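Local atomic coordinates of hyaluronidase (Thermobaculum terrenum, PDB entry 5DIY), a protein that probably hydrolyses O-linked N-acetylglucosamine from modified proteins, as a bacterial member of glycoside hydrolase family 84. Residues R5-E11 against L35-A41; P84-Y90 against I116-V121; M207-Q211 against L247-V251; P239-R243 against C315-E319. All coordinates share one frame; numbering follows the deposited sequence.

Contact 1. Residues R5-E11 against L35-A41; sequences RYRGIIE and LNAYIYA
N36 holds CG between its own backbone N and carbonyl carbon (chi1 71°), which swings the amide back over the start of strand 6-11 to grip that segment twice. ND2 gives a nearly straight hydrogen bond to R5 O (3.0 Å), with the acceptor lying in the amide plane, while OD1 receives R7 N at 2.9 Å. The R7 side chain, bent at chi3, lays its guanidinium over the same amide with the two planes 30° apart and N36 CG 3.7 Å above the guanidinium plane; F4 O takes NH1 and N34 O takes NE. With an alanine here, R5 O and R7 N would probably lose these mates and the R7 guanidinium the flat amide it lies against. Beyond N36 the segments pair as the first two parallel strands of a TIM barrel, joined through helix 20-32 in a beta-alpha-beta unit: I9 N bonds A37 O, I39 N bonds I9 O (3.0 Å), and E11 N bonds I39 O. I10 CD1 rests on I39 CG2 (3.8 Å), with Y255 beside both residues, and I9 CD1 meets L35 CD1 (4.1 Å) on the face packed against M30. Y38, its CG anti to the backbone N (chi1 169°), reaches along its strand until OH donates to E11 OE1 at 2.8 Å, out of the carboxylate plane; R23 and W18 hold the same carboxylate.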
# COMPACT_ATOMS: atom_id res chain seq x y z
N ARG C 5 0.77 -20.38 10.15
CA ARG C 5 0.62 -21.48 9.19
C ARG C 5 0.71 -20.98 7.75
O ARG C 5 1.40 -21.57 6.92
CB ARG C 5 -0.71 -22.22 9.40
CG ARG C 5 -0.73 -23.63 8.80
CD ARG C 5 -2.14 -24.09 8.45
NE ARG C 5 -3.06 -24.03 9.59
CZ ARG C 5 -4.38 -24.25 9.53
NH1 ARG C 5 -4.98 -24.56 8.37
NH2 ARG C 5 -5.11 -24.16 10.64
N TYR C 6 -0.01 -19.89 7.45
CA TYR C 6 0.03 -19.26 6.13
C TYR C 6 0.82 -17.95 6.23
O TYR C 6 0.45 -17.04 6.99
CB TYR C 6 -1.39 -19.03 5.59
CG TYR C 6 -2.23 -20.30 5.51
CD1 TYR C 6 -1.79 -21.40 4.78
CD2 TYR C 6 -3.47 -20.39 6.15
CE1 TYR C 6 -2.55 -22.57 4.70
CE2 TYR C 6 -4.24 -21.55 6.07
CZ TYR C 6 -3.77 -22.63 5.34
OH TYR C 6 -4.52 -23.79 5.26
N ARG C 7 1.91 -17.89 5.47
CA ARG C 7 2.81 -16.74 5.43
C ARG C 7 2.86 -16.31 3.99
O ARG C 7 3.72 -16.77 3.24
CB ARG C 7 4.20 -17.16 5.92
CG ARG C 7 4.24 -17.52 7.39
CD ARG C 7 5.65 -17.89 7.83
NE ARG C 7 6.22 -19.00 7.07
CZ ARG C 7 5.91 -20.29 7.21
NH1 ARG C 7 4.99 -20.69 8.09
NH2 ARG C 7 6.52 -21.19 6.46
N GLY C 8 1.94 -15.43 3.59
CA GLY C 8 1.62 -15.28 2.18
C GLY C 8 1.65 -13.92 1.52
O GLY C 8 1.75 -12.88 2.17
N ILE C 9 1.58 -13.96 0.19
CA ILE C 9 1.32 -12.80 -0.64
C ILE C 9 0.01 -13.05 -1.35
O ILE C 9 -0.19 -14.12 -1.93
CB ILE C 9 2.45 -12.58 -1.68
CG1 ILE C 9 3.73 -12.15 -0.96
CG2 ILE C 9 2.02 -11.53 -2.70
CD1 ILE C 9 4.96 -12.10 -1.84
N ILE C 10 -0.89 -12.06 -1.31
CA ILE C 10 -2.10 -12.08 -2.13
C ILE C 10 -1.95 -11.04 -3.23
O ILE C 10 -1.89 -9.84 -2.96
CB ILE C 10 -3.42 -11.87 -1.32
CG1 ILE C 10 -4.63 -11.78 -2.27
CG2 ILE C 10 -3.37 -10.64 -0.41
CD1 ILE C 10 -5.95 -12.09 -1.61
N GLU C 11 -1.89 -11.49 -4.48
CA GLU C 11 -1.96 -10.55 -5.60
C GLU C 11 -3.44 -10.21 -5.77
O GLU C 11 -4.12 -10.81 -6.59
CB GLU C 11 -1.36 -11.13 -6.88
CG GLU C 11 -1.33 -10.11 -8.02
CD GLU C 11 -0.69 -10.60 -9.30
OE1 GLU C 11 0.00 -11.65 -9.31
OE2 GLU C 11 -0.88 -9.92 -10.34
N LEU C 35 8.19 -17.43 2.85
CA LEU C 35 6.77 -17.17 2.60
C LEU C 35 6.26 -18.38 1.83
O LEU C 35 6.86 -18.75 0.82
CB LEU C 35 6.58 -15.89 1.78
CG LEU C 35 7.02 -14.59 2.47
CD1 LEU C 35 7.00 -13.42 1.50
CD2 LEU C 35 6.16 -14.30 3.68
N ASN C 36 5.18 -18.99 2.30
CA ASN C 36 4.75 -20.31 1.81
C ASN C 36 3.37 -20.37 1.16
O ASN C 36 2.80 -21.45 1.00
CB ASN C 36 4.81 -21.32 2.96
CG ASN C 36 3.73 -21.09 4.00
OD1 ASN C 36 3.08 -20.05 4.02
ND2 ASN C 36 3.54 -22.07 4.87
N ALA C 37 2.82 -19.21 0.79
CA ALA C 37 1.44 -19.16 0.29
C ALA C 37 1.22 -17.99 -0.66
O ALA C 37 1.60 -16.86 -0.35
CB ALA C 37 0.48 -19.06 1.47
N TYR C 38 0.59 -18.27 -1.80
CA TYR C 38 0.27 -17.25 -2.79
C TYR C 38 -1.18 -17.38 -3.21
O TYR C 38 -1.63 -18.49 -3.51
CB TYR C 38 1.16 -17.40 -4.02
CG TYR C 38 0.74 -16.56 -5.20
CD1 TYR C 38 1.04 -15.20 -5.27
CD2 TYR C 38 0.06 -17.14 -6.28
CE1 TYR C 38 0.66 -14.43 -6.36
CE2 TYR C 38 -0.33 -16.37 -7.37
CZ TYR C 38 -0.02 -15.03 -7.41
OH TYR C 38 -0.40 -14.28 -8.49
N ILE C 39 -1.90 -16.26 -3.24
CA ILE C 39 -3.26 -16.22 -3.78
C ILE C 39 -3.29 -15.41 -5.07
O ILE C 39 -2.89 -14.24 -5.10
CB ILE C 39 -4.28 -15.64 -2.77
CG1 ILE C 39 -4.44 -16.58 -1.57
CG2 ILE C 39 -5.64 -15.44 -3.44
CD1 ILE C 39 -5.05 -15.92 -0.35
N TYR C 40 -3.79 -16.04 -6.13
CA TYR C 40 -4.04 -15.36 -7.40
C TYR C 40 -5.40 -14.68 -7.34
O TYR C 40 -6.43 -15.37 -7.30
CB TYR C 40 -3.99 -16.35 -8.56
CG TYR C 40 -4.22 -15.69 -9.89
CD1 TYR C 40 -3.16 -15.15 -10.60
CD2 TYR C 40 -5.51 -15.59 -10.42
CE1 TYR C 40 -3.37 -14.52 -11.82
CE2 TYR C 40 -5.72 -14.96 -11.64
CZ TYR C 40 -4.64 -14.43 -12.33
OH TYR C 40 -4.83 -13.81 -13.54
N ALA C 41 -5.41 -13.35 -7.33
CA ALA C 41 -6.67 -12.58 -7.32
C ALA C 41 -6.58 -11.14 -7.86
O ALA C 41 -7.16 -10.24 -7.27
CB ALA C 41 -7.22 -12.56 -5.89

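Contact 2. Residues P84-Y90 against I116-V121; sequences PGLSLVY and IFFDNV. Unlike the reference sequence in segment 116-121: N120 (reference Asp). With NAG (2-acetamido-2-deoxy-beta-D-glucopyranose), chain E.
The rings of Y90 and F118 meet obliquely, planes 38° apart and centroids 5.8 Å from each other, the two side chains running antiparallel alongside each other. F118 CE1 comes in at the edge of the Y90 ring, 3.5 Å from Y90 CE1, while L88 CG lies over one face of that ring, toward its rim. L88 CD2 in turn sits at the edge of F118, near its plane. These rings wedge together two loops at the C-terminal ends of the third and fourth strands of the TIM barrel, the end where the active site of such a barrel lies. P84 CD packs against I116 CG2, and helix 137-153 adds F144 and A140 around L88 and Y90. At G85 the packing is close: V121 CG1 lies 3.6 Å from G85 C, and a side chain on this residue would run into that methyl. One link is polar, a water that accepts from G85 N and donates to F117 O, each at 2.8 Å, so F117 O, at the end of the strand, is tied to the facing loop. Just past this wedge the 116-121 loop delivers D119 and N120 to the bound NAG. N120 is engineered from an aspartate predicted to be the proton donor; here its OD1 is bonded to Y168 OH and its ND2 to Y14 OH, with ND2 3.6 Å from NAG C2. D119 OD2, also salt-bridged to K43, accepts the acetamido N-H of the sugar, NAG N2, at 3.0 Å in a bond only 14° from straight.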
# COMPACT_ATOMS: atom_id res chain seq x y z
N PRO C 84 -17.21 -13.75 -7.70
CA PRO C 84 -18.47 -13.81 -8.45
C PRO C 84 -19.59 -12.89 -7.96
O PRO C 84 -20.66 -12.87 -8.58
CB PRO C 84 -18.88 -15.27 -8.27
CG PRO C 84 -18.47 -15.56 -6.86
CD PRO C 84 -17.20 -14.78 -6.63
N GLY C 85 -19.34 -12.13 -6.90
CA GLY C 85 -20.40 -11.45 -6.16
C GLY C 85 -21.08 -10.25 -6.81
O GLY C 85 -22.09 -9.78 -6.29
N LEU C 86 -20.55 -9.76 -7.93
CA LEU C 86 -21.20 -8.66 -8.65
C LEU C 86 -22.46 -9.12 -9.37
O LEU C 86 -23.40 -8.34 -9.52
CB LEU C 86 -20.26 -7.99 -9.66
CG LEU C 86 -18.98 -7.35 -9.12
CD1 LEU C 86 -18.07 -6.95 -10.27
CD2 LEU C 86 -19.31 -6.16 -8.24
N SER C 87 -22.47 -10.37 -9.84
CA SER C 87 -23.61 -10.92 -10.60
C SER C 87 -24.09 -12.32 -10.20
O SER C 87 -25.01 -12.85 -10.83
CB SER C 87 -23.25 -10.92 -12.09
OG SER C 87 -22.10 -11.71 -12.33
N LEU C 88 -23.53 -12.92 -9.15
CA LEU C 88 -23.91 -14.29 -8.75
C LEU C 88 -25.36 -14.35 -8.27
O LEU C 88 -25.77 -13.53 -7.45
CB LEU C 88 -22.99 -14.83 -7.65
CG LEU C 88 -23.33 -16.16 -6.96
CD1 LEU C 88 -23.36 -17.29 -7.98
CD2 LEU C 88 -22.33 -16.47 -5.86
N VAL C 89 -26.10 -15.33 -8.77
CA VAL C 89 -27.37 -15.73 -8.20
C VAL C 89 -27.05 -16.85 -7.20
O VAL C 89 -26.82 -18.00 -7.60
CB VAL C 89 -28.38 -16.21 -9.27
CG1 VAL C 89 -29.78 -16.36 -8.67
CG2 VAL C 89 -28.42 -15.23 -10.44
N TYR C 90 -27.01 -16.50 -5.92
CA TYR C 90 -26.60 -17.43 -4.85
C TYR C 90 -27.42 -18.73 -4.81
O TYR C 90 -26.85 -19.80 -4.63
CB TYR C 90 -26.65 -16.74 -3.49
CG TYR C 90 -25.60 -15.67 -3.30
CD1 TYR C 90 -24.29 -16.00 -2.94
CD2 TYR C 90 -25.90 -14.32 -3.47
CE1 TYR C 90 -23.32 -15.03 -2.77
CE2 TYR C 90 -24.94 -13.33 -3.30
CZ TYR C 90 -23.65 -13.70 -2.95
OH TYR C 90 -22.69 -12.73 -2.78
N ILE C 116 -12.80 -17.72 -2.68
CA ILE C 116 -14.08 -17.21 -3.18
C ILE C 116 -14.38 -15.90 -2.45
O ILE C 116 -14.76 -15.91 -1.27
CB ILE C 116 -15.24 -18.23 -3.04
CG1 ILE C 116 -14.83 -19.58 -3.66
CG2 ILE C 116 -16.50 -17.71 -3.72
CD1 ILE C 116 -15.89 -20.65 -3.61
N PHE C 117 -14.22 -14.77 -3.14
CA PHE C 117 -14.24 -13.45 -2.49
C PHE C 117 -15.51 -12.67 -2.80
O PHE C 117 -16.00 -12.72 -3.93
CB PHE C 117 -13.02 -12.62 -2.88
CG PHE C 117 -11.68 -13.28 -2.59
CD1 PHE C 117 -11.53 -14.27 -1.62
CD2 PHE C 117 -10.55 -12.86 -3.27
CE1 PHE C 117 -10.30 -14.85 -1.37
CE2 PHE C 117 -9.32 -13.43 -3.03
CZ PHE C 117 -9.19 -14.43 -2.08
N PHE C 118 -16.02 -11.97 -1.79
CA PHE C 118 -17.23 -11.14 -1.90
C PHE C 118 -16.98 -9.70 -1.41
O PHE C 118 -17.91 -9.01 -0.99
CB PHE C 118 -18.37 -11.79 -1.10
CG PHE C 118 -18.70 -13.18 -1.55
CD1 PHE C 118 -19.53 -13.40 -2.64
CD2 PHE C 118 -18.13 -14.28 -0.91
CE1 PHE C 118 -19.82 -14.68 -3.07
CE2 PHE C 118 -18.41 -15.57 -1.34
CZ PHE C 118 -19.26 -15.77 -2.42
N ASP C 119 -15.73 -9.26 -1.47
CA ASP C 119 -15.39 -7.87 -1.17
C ASP C 119 -15.84 -6.93 -2.29
O ASP C 119 -15.84 -7.32 -3.46
CB ASP C 119 -13.88 -7.70 -0.94
CG ASP C 119 -13.05 -8.16 -2.13
OD1 ASP C 119 -13.17 -9.34 -2.51
OD2 ASP C 119 -12.26 -7.35 -2.65
N ASN C 120 -16.23 -5.71 -1.92
CA ASN C 120 -16.62 -4.67 -2.87
C ASN C 120 -17.73 -5.12 -3.83
O ASN C 120 -17.57 -5.12 -5.05
CB ASN C 120 -15.39 -4.16 -3.64
CG ASN C 120 -14.28 -3.68 -2.72
OD1 ASN C 120 -14.50 -3.42 -1.54
ND2 ASN C 120 -13.07 -3.56 -3.27
N VAL C 121 -18.83 -5.52 -3.21
CA VAL C 121 -20.09 -5.83 -3.90
C VAL C 121 -21.19 -5.11 -3.12
O VAL C 121 -20.93 -4.62 -2.01
CB VAL C 121 -20.36 -7.36 -3.96
CG1 VAL C 121 -19.20 -8.07 -4.66
CG2 VAL C 121 -20.62 -7.96 -2.58
C1 NAG E . -10.05 -3.16 -1.15
C2 NAG E . -9.88 -4.48 -1.93
C3 NAG E . -8.46 -4.71 -2.47
C4 NAG E . -7.74 -3.39 -2.66
C5 NAG E . -7.61 -2.72 -1.30
C6 NAG E . -6.90 -1.36 -1.37
C7 NAG E . -9.86 -6.00 0.02
C8 NAG E . -10.50 -7.22 0.62
N2 NAG E . -10.35 -5.63 -1.16
O3 NAG E . -8.55 -5.42 -3.71
O4 NAG E . -6.43 -3.61 -3.18
O5 NAG E . -8.85 -2.59 -0.61
O6 NAG E . -7.51 -0.48 -2.32
O7 NAG E . -8.96 -5.40 0.60
O HOH W 1 -17.23 -10.85 -5.61

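Contact 3. Residues M207-Q211 against L247-V251; sequences MQEVQ and LHTHV
M207 packs tightly into the corner made by L247 and V251, whereas H250 meets two glutamines, one over a face and one at its edge, on a more open flank. On the buried side M207 CG lies 3.6 Å from L247 CD2 and 3.9 Å from V251 CG2; the chain then bends at both chi2 (-50°) and chi3 (-61°), curling CE back so that it too touches V251 CG2. Toward solvent, Q208 CG sits over one face of the H250 imidazole, 3.4 Å from the ring centroid, in a CH-pi contact, with the amide beyond it standing nearly perpendicular to the ring. T249 CG2 lies over the opposite face, and Q211 OE1 approaches the ring edge in its plane, 3.2 Å from H250 CD2. Away from the imidazole a water donates to M207 O (3.0 Å) and to H250 O (2.8 Å), bridging the helix backbone to the loop. The contact thus pins the end of the loop leading into the last barrel strand, 251-256, against helix 204-214, which connects strands 189-192 and 218-222; M207 continues inward onto W192 and L220 of those two strands, and L247 also reaches L220.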
# COMPACT_ATOMS: atom_id res chain seq x y z
N MET C 207 -8.36 -8.62 16.92
CA MET C 207 -8.50 -9.93 16.27
C MET C 207 -9.17 -10.98 17.17
O MET C 207 -9.77 -11.93 16.66
CB MET C 207 -7.17 -10.43 15.71
CG MET C 207 -6.54 -9.50 14.67
SD MET C 207 -7.63 -8.97 13.33
CE MET C 207 -8.02 -10.57 12.60
N GLN C 208 -9.07 -10.80 18.50
CA GLN C 208 -9.87 -11.57 19.47
C GLN C 208 -11.36 -11.40 19.23
O GLN C 208 -12.10 -12.38 19.21
CB GLN C 208 -9.57 -11.13 20.92
CG GLN C 208 -8.41 -11.83 21.59
CD GLN C 208 -8.18 -11.36 23.02
OE1 GLN C 208 -8.79 -10.39 23.49
NE2 GLN C 208 -7.29 -12.04 23.73
N GLU C 209 -11.79 -10.15 19.07
CA GLU C 209 -13.19 -9.85 18.80
C GLU C 209 -13.65 -10.48 17.50
O GLU C 209 -14.69 -11.13 17.46
CB GLU C 209 -13.44 -8.34 18.75
CG GLU C 209 -13.30 -7.64 20.08
CD GLU C 209 -13.47 -6.14 19.94
OE1 GLU C 209 -12.50 -5.47 19.52
OE2 GLU C 209 -14.57 -5.64 20.24
N VAL C 210 -12.85 -10.31 16.45
CA VAL C 210 -13.15 -10.91 15.14
C VAL C 210 -13.30 -12.43 15.28
O VAL C 210 -14.25 -13.01 14.75
CB VAL C 210 -12.07 -10.59 14.07
CG1 VAL C 210 -12.35 -11.33 12.76
CG2 VAL C 210 -12.00 -9.09 13.79
N GLN C 211 -12.35 -13.05 15.98
CA GLN C 211 -12.35 -14.49 16.22
C GLN C 211 -13.65 -14.98 16.88
O GLN C 211 -14.16 -16.03 16.51
CB GLN C 211 -11.13 -14.90 17.06
CG GLN C 211 -11.18 -16.31 17.65
CD GLN C 211 -9.86 -16.76 18.25
OE1 GLN C 211 -8.98 -15.95 18.55
NE2 GLN C 211 -9.72 -18.07 18.44
N LEU C 247 -0.29 -11.48 17.64
CA LEU C 247 -1.40 -11.73 16.70
C LEU C 247 -1.54 -13.20 16.32
O LEU C 247 -2.67 -13.68 16.12
CB LEU C 247 -1.25 -10.92 15.40
CG LEU C 247 -1.66 -9.45 15.36
CD1 LEU C 247 -1.35 -8.89 13.98
CD2 LEU C 247 -3.14 -9.27 15.69
N HIS C 248 -0.41 -13.91 16.22
CA HIS C 248 -0.41 -15.33 15.85
C HIS C 248 -1.31 -16.21 16.73
O HIS C 248 -1.87 -17.19 16.25
CB HIS C 248 1.02 -15.90 15.80
CG HIS C 248 1.74 -15.89 17.11
ND1 HIS C 248 1.59 -16.89 18.05
CD2 HIS C 248 2.64 -15.02 17.63
CE1 HIS C 248 2.35 -16.62 19.10
NE2 HIS C 248 3.00 -15.50 18.86
N THR C 249 -1.47 -15.83 18.00
CA THR C 249 -2.43 -16.48 18.91
C THR C 249 -3.88 -16.46 18.39
O THR C 249 -4.61 -17.42 18.61
CB THR C 249 -2.35 -15.85 20.32
OG1 THR C 249 -1.02 -16.01 20.83
CG2 THR C 249 -3.33 -16.48 21.30
N HIS C 250 -4.28 -15.39 17.70
CA HIS C 250 -5.67 -15.23 17.24
C HIS C 250 -5.86 -15.26 15.72
O HIS C 250 -6.99 -15.13 15.24
CB HIS C 250 -6.25 -13.94 17.82
CG HIS C 250 -6.08 -13.84 19.30
ND1 HIS C 250 -5.07 -13.12 19.88
CD2 HIS C 250 -6.76 -14.44 20.31
CE1 HIS C 250 -5.14 -13.25 21.20
NE2 HIS C 250 -6.16 -14.04 21.48
N VAL C 251 -4.77 -15.45 14.97
CA VAL C 251 -4.79 -15.38 13.52
C VAL C 251 -4.10 -16.62 12.95
O VAL C 251 -3.00 -16.97 13.37
CB VAL C 251 -4.12 -14.07 13.04
CG1 VAL C 251 -3.90 -14.06 11.53
CG2 VAL C 251 -4.95 -12.86 13.47
O HOH W 2 -9.12 -13.61 14.31

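Contact 4. Residues P239-R243 against C315-E319; sequences PYDHR and CLEPE
L316 pushes its two methyls into the bend of 239-243: CD1 lies 3.3 Å from P239 O, and CD2 is 3.4 Å from D241 O and close beside R243 NH1. This joins the long loop after the seventh strand of the TIM barrel to the segment leading out of the barrel region into the helices that start with 322-336. Next to the leucine, the H242 imidazole presents its edge to 315-319, with CE1 3.0 Å from L316 O and 3.2 Å from E317 OE2; the carboxylate is turned well away from the ring plane. Such C-H approaches to two oxygens are weak, but would probably be strengthened if the ring carried a positive charge. An alanine in place of H242 is likely to leave L316 O and E317 OE2 without the ring edge they share and to open a gap beside D241. The acidic groups D241 and E317 also come near each other, a water donating at 2.8 Å to both D241 OD2 and E317 OE2, which probably eases their repulsion. What sets the ring in place is partly local: D241 CG lies over one of its faces, and H242 N donates to D241 OD1 (2.8 Å), out of the carboxylate plane. H200 lies beside the ring. Further out, D222 of strand 218-222 holds the bend through a salt bridge to R243 NH2 and a hydrogen bond from Y240 OH, while R243 NH1 turns back on its own loop in a weak bond to D241 O of 3.0 Å.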
# COMPACT_ATOMS: atom_id res chain seq x y z
N PRO C 239 8.87 -0.13 6.42
CA PRO C 239 8.76 -1.46 6.99
C PRO C 239 7.34 -1.81 7.41
O PRO C 239 6.56 -0.93 7.77
CB PRO C 239 9.67 -1.39 8.21
CG PRO C 239 9.57 0.02 8.65
CD PRO C 239 9.50 0.81 7.37
N TYR C 240 7.02 -3.10 7.33
CA TYR C 240 5.85 -3.67 8.00
C TYR C 240 5.87 -3.24 9.47
O TYR C 240 6.93 -3.27 10.11
CB TYR C 240 5.88 -5.19 7.89
CG TYR C 240 4.58 -5.89 8.18
CD1 TYR C 240 3.47 -5.71 7.35
CD2 TYR C 240 4.46 -6.77 9.26
CE1 TYR C 240 2.27 -6.37 7.61
CE2 TYR C 240 3.26 -7.43 9.52
CZ TYR C 240 2.18 -7.22 8.69
OH TYR C 240 1.02 -7.89 8.96
N ASP C 241 4.73 -2.78 9.99
CA ASP C 241 4.72 -2.21 11.34
C ASP C 241 3.34 -2.20 11.98
O ASP C 241 2.32 -2.30 11.30
CB ASP C 241 5.26 -0.76 11.29
CG ASP C 241 6.02 -0.36 12.55
OD1 ASP C 241 5.97 -1.07 13.58
OD2 ASP C 241 6.65 0.71 12.51
N HIS C 242 3.35 -2.07 13.31
CA HIS C 242 2.15 -1.87 14.13
C HIS C 242 1.21 -3.07 14.14
O HIS C 242 0.01 -2.93 14.33
CB HIS C 242 1.41 -0.59 13.72
CG HIS C 242 2.30 0.60 13.61
ND1 HIS C 242 2.19 1.54 12.61
CD2 HIS C 242 3.35 0.99 14.38
CE1 HIS C 242 3.12 2.46 12.77
NE2 HIS C 242 3.83 2.16 13.84
N ARG C 243 1.79 -4.26 13.95
CA ARG C 243 1.07 -5.51 14.07
C ARG C 243 1.55 -6.13 15.36
O ARG C 243 2.75 -6.31 15.55
CB ARG C 243 1.34 -6.43 12.87
CG ARG C 243 0.38 -6.22 11.70
CD ARG C 243 0.57 -4.87 11.04
NE ARG C 243 -0.42 -4.58 10.00
CZ ARG C 243 -0.92 -3.37 9.72
NH1 ARG C 243 -0.56 -2.28 10.42
NH2 ARG C 243 -1.81 -3.23 8.75
N CYS C 315 -0.77 4.02 5.24
CA CYS C 315 -1.65 3.68 6.36
C CYS C 315 -0.88 3.46 7.68
O CYS C 315 -1.41 3.73 8.75
CB CYS C 315 -2.48 2.43 6.03
SG CYS C 315 -1.53 0.90 5.86
N LEU C 316 0.36 2.97 7.58
CA LEU C 316 1.21 2.75 8.76
C LEU C 316 1.77 4.05 9.35
O LEU C 316 1.97 4.13 10.56
CB LEU C 316 2.38 1.82 8.40
CG LEU C 316 2.02 0.45 7.82
CD1 LEU C 316 3.28 -0.34 7.48
CD2 LEU C 316 1.15 -0.34 8.78
N GLU C 317 2.03 5.05 8.51
CA GLU C 317 2.50 6.35 8.97
C GLU C 317 1.73 7.42 8.21
O GLU C 317 2.24 7.97 7.24
CB GLU C 317 4.00 6.52 8.73
CG GLU C 317 4.89 5.53 9.47
CD GLU C 317 4.78 5.62 10.98
OE1 GLU C 317 4.34 6.65 11.51
OE2 GLU C 317 5.16 4.63 11.64
N PRO C 318 0.48 7.70 8.64
CA PRO C 318 -0.38 8.59 7.86
C PRO C 318 -0.04 10.09 7.91
O PRO C 318 -0.52 10.83 7.06
CB PRO C 318 -1.77 8.33 8.46
CG PRO C 318 -1.48 7.94 9.87
CD PRO C 318 -0.20 7.17 9.83
N GLU C 319 0.77 10.53 8.87
CA GLU C 319 1.04 11.97 9.04
C GLU C 319 1.98 12.49 7.96
O GLU C 319 2.63 11.72 7.24
CB GLU C 319 1.63 12.26 10.42
CG GLU C 319 0.82 11.76 11.62
CD GLU C 319 -0.61 12.27 11.66
OE1 GLU C 319 -0.87 13.41 11.21
OE2 GLU C 319 -1.48 11.52 12.15
O HOH W 3 6.49 2.45 10.38

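Overall arrangement
Contacts 1 and 2 share the barrel sheet and touch inside it, A41 CB, I10 CD1 and I39 CG2 of contact 1 packing on the F117 ring of contact 2, with A41 CB 3.7 Å from F117 CE2. Contact 2 alone reaches the bound NAG, whereas the side chain of I10 in contact 1 lies about 7 Å from the sugar and about 4 Å from the ligand-binding residues G12 and N257. Contacts 3 and 4 stand farther off, their nearest side chains, M207 and R243, about 13 Å and 11 Å from NAG. The centres of contacts 3 and 4 are 19 Å apart; 239-243 and 247-251 belong to one loop, tied to a barrel helix at one end and to 315-319 at the other.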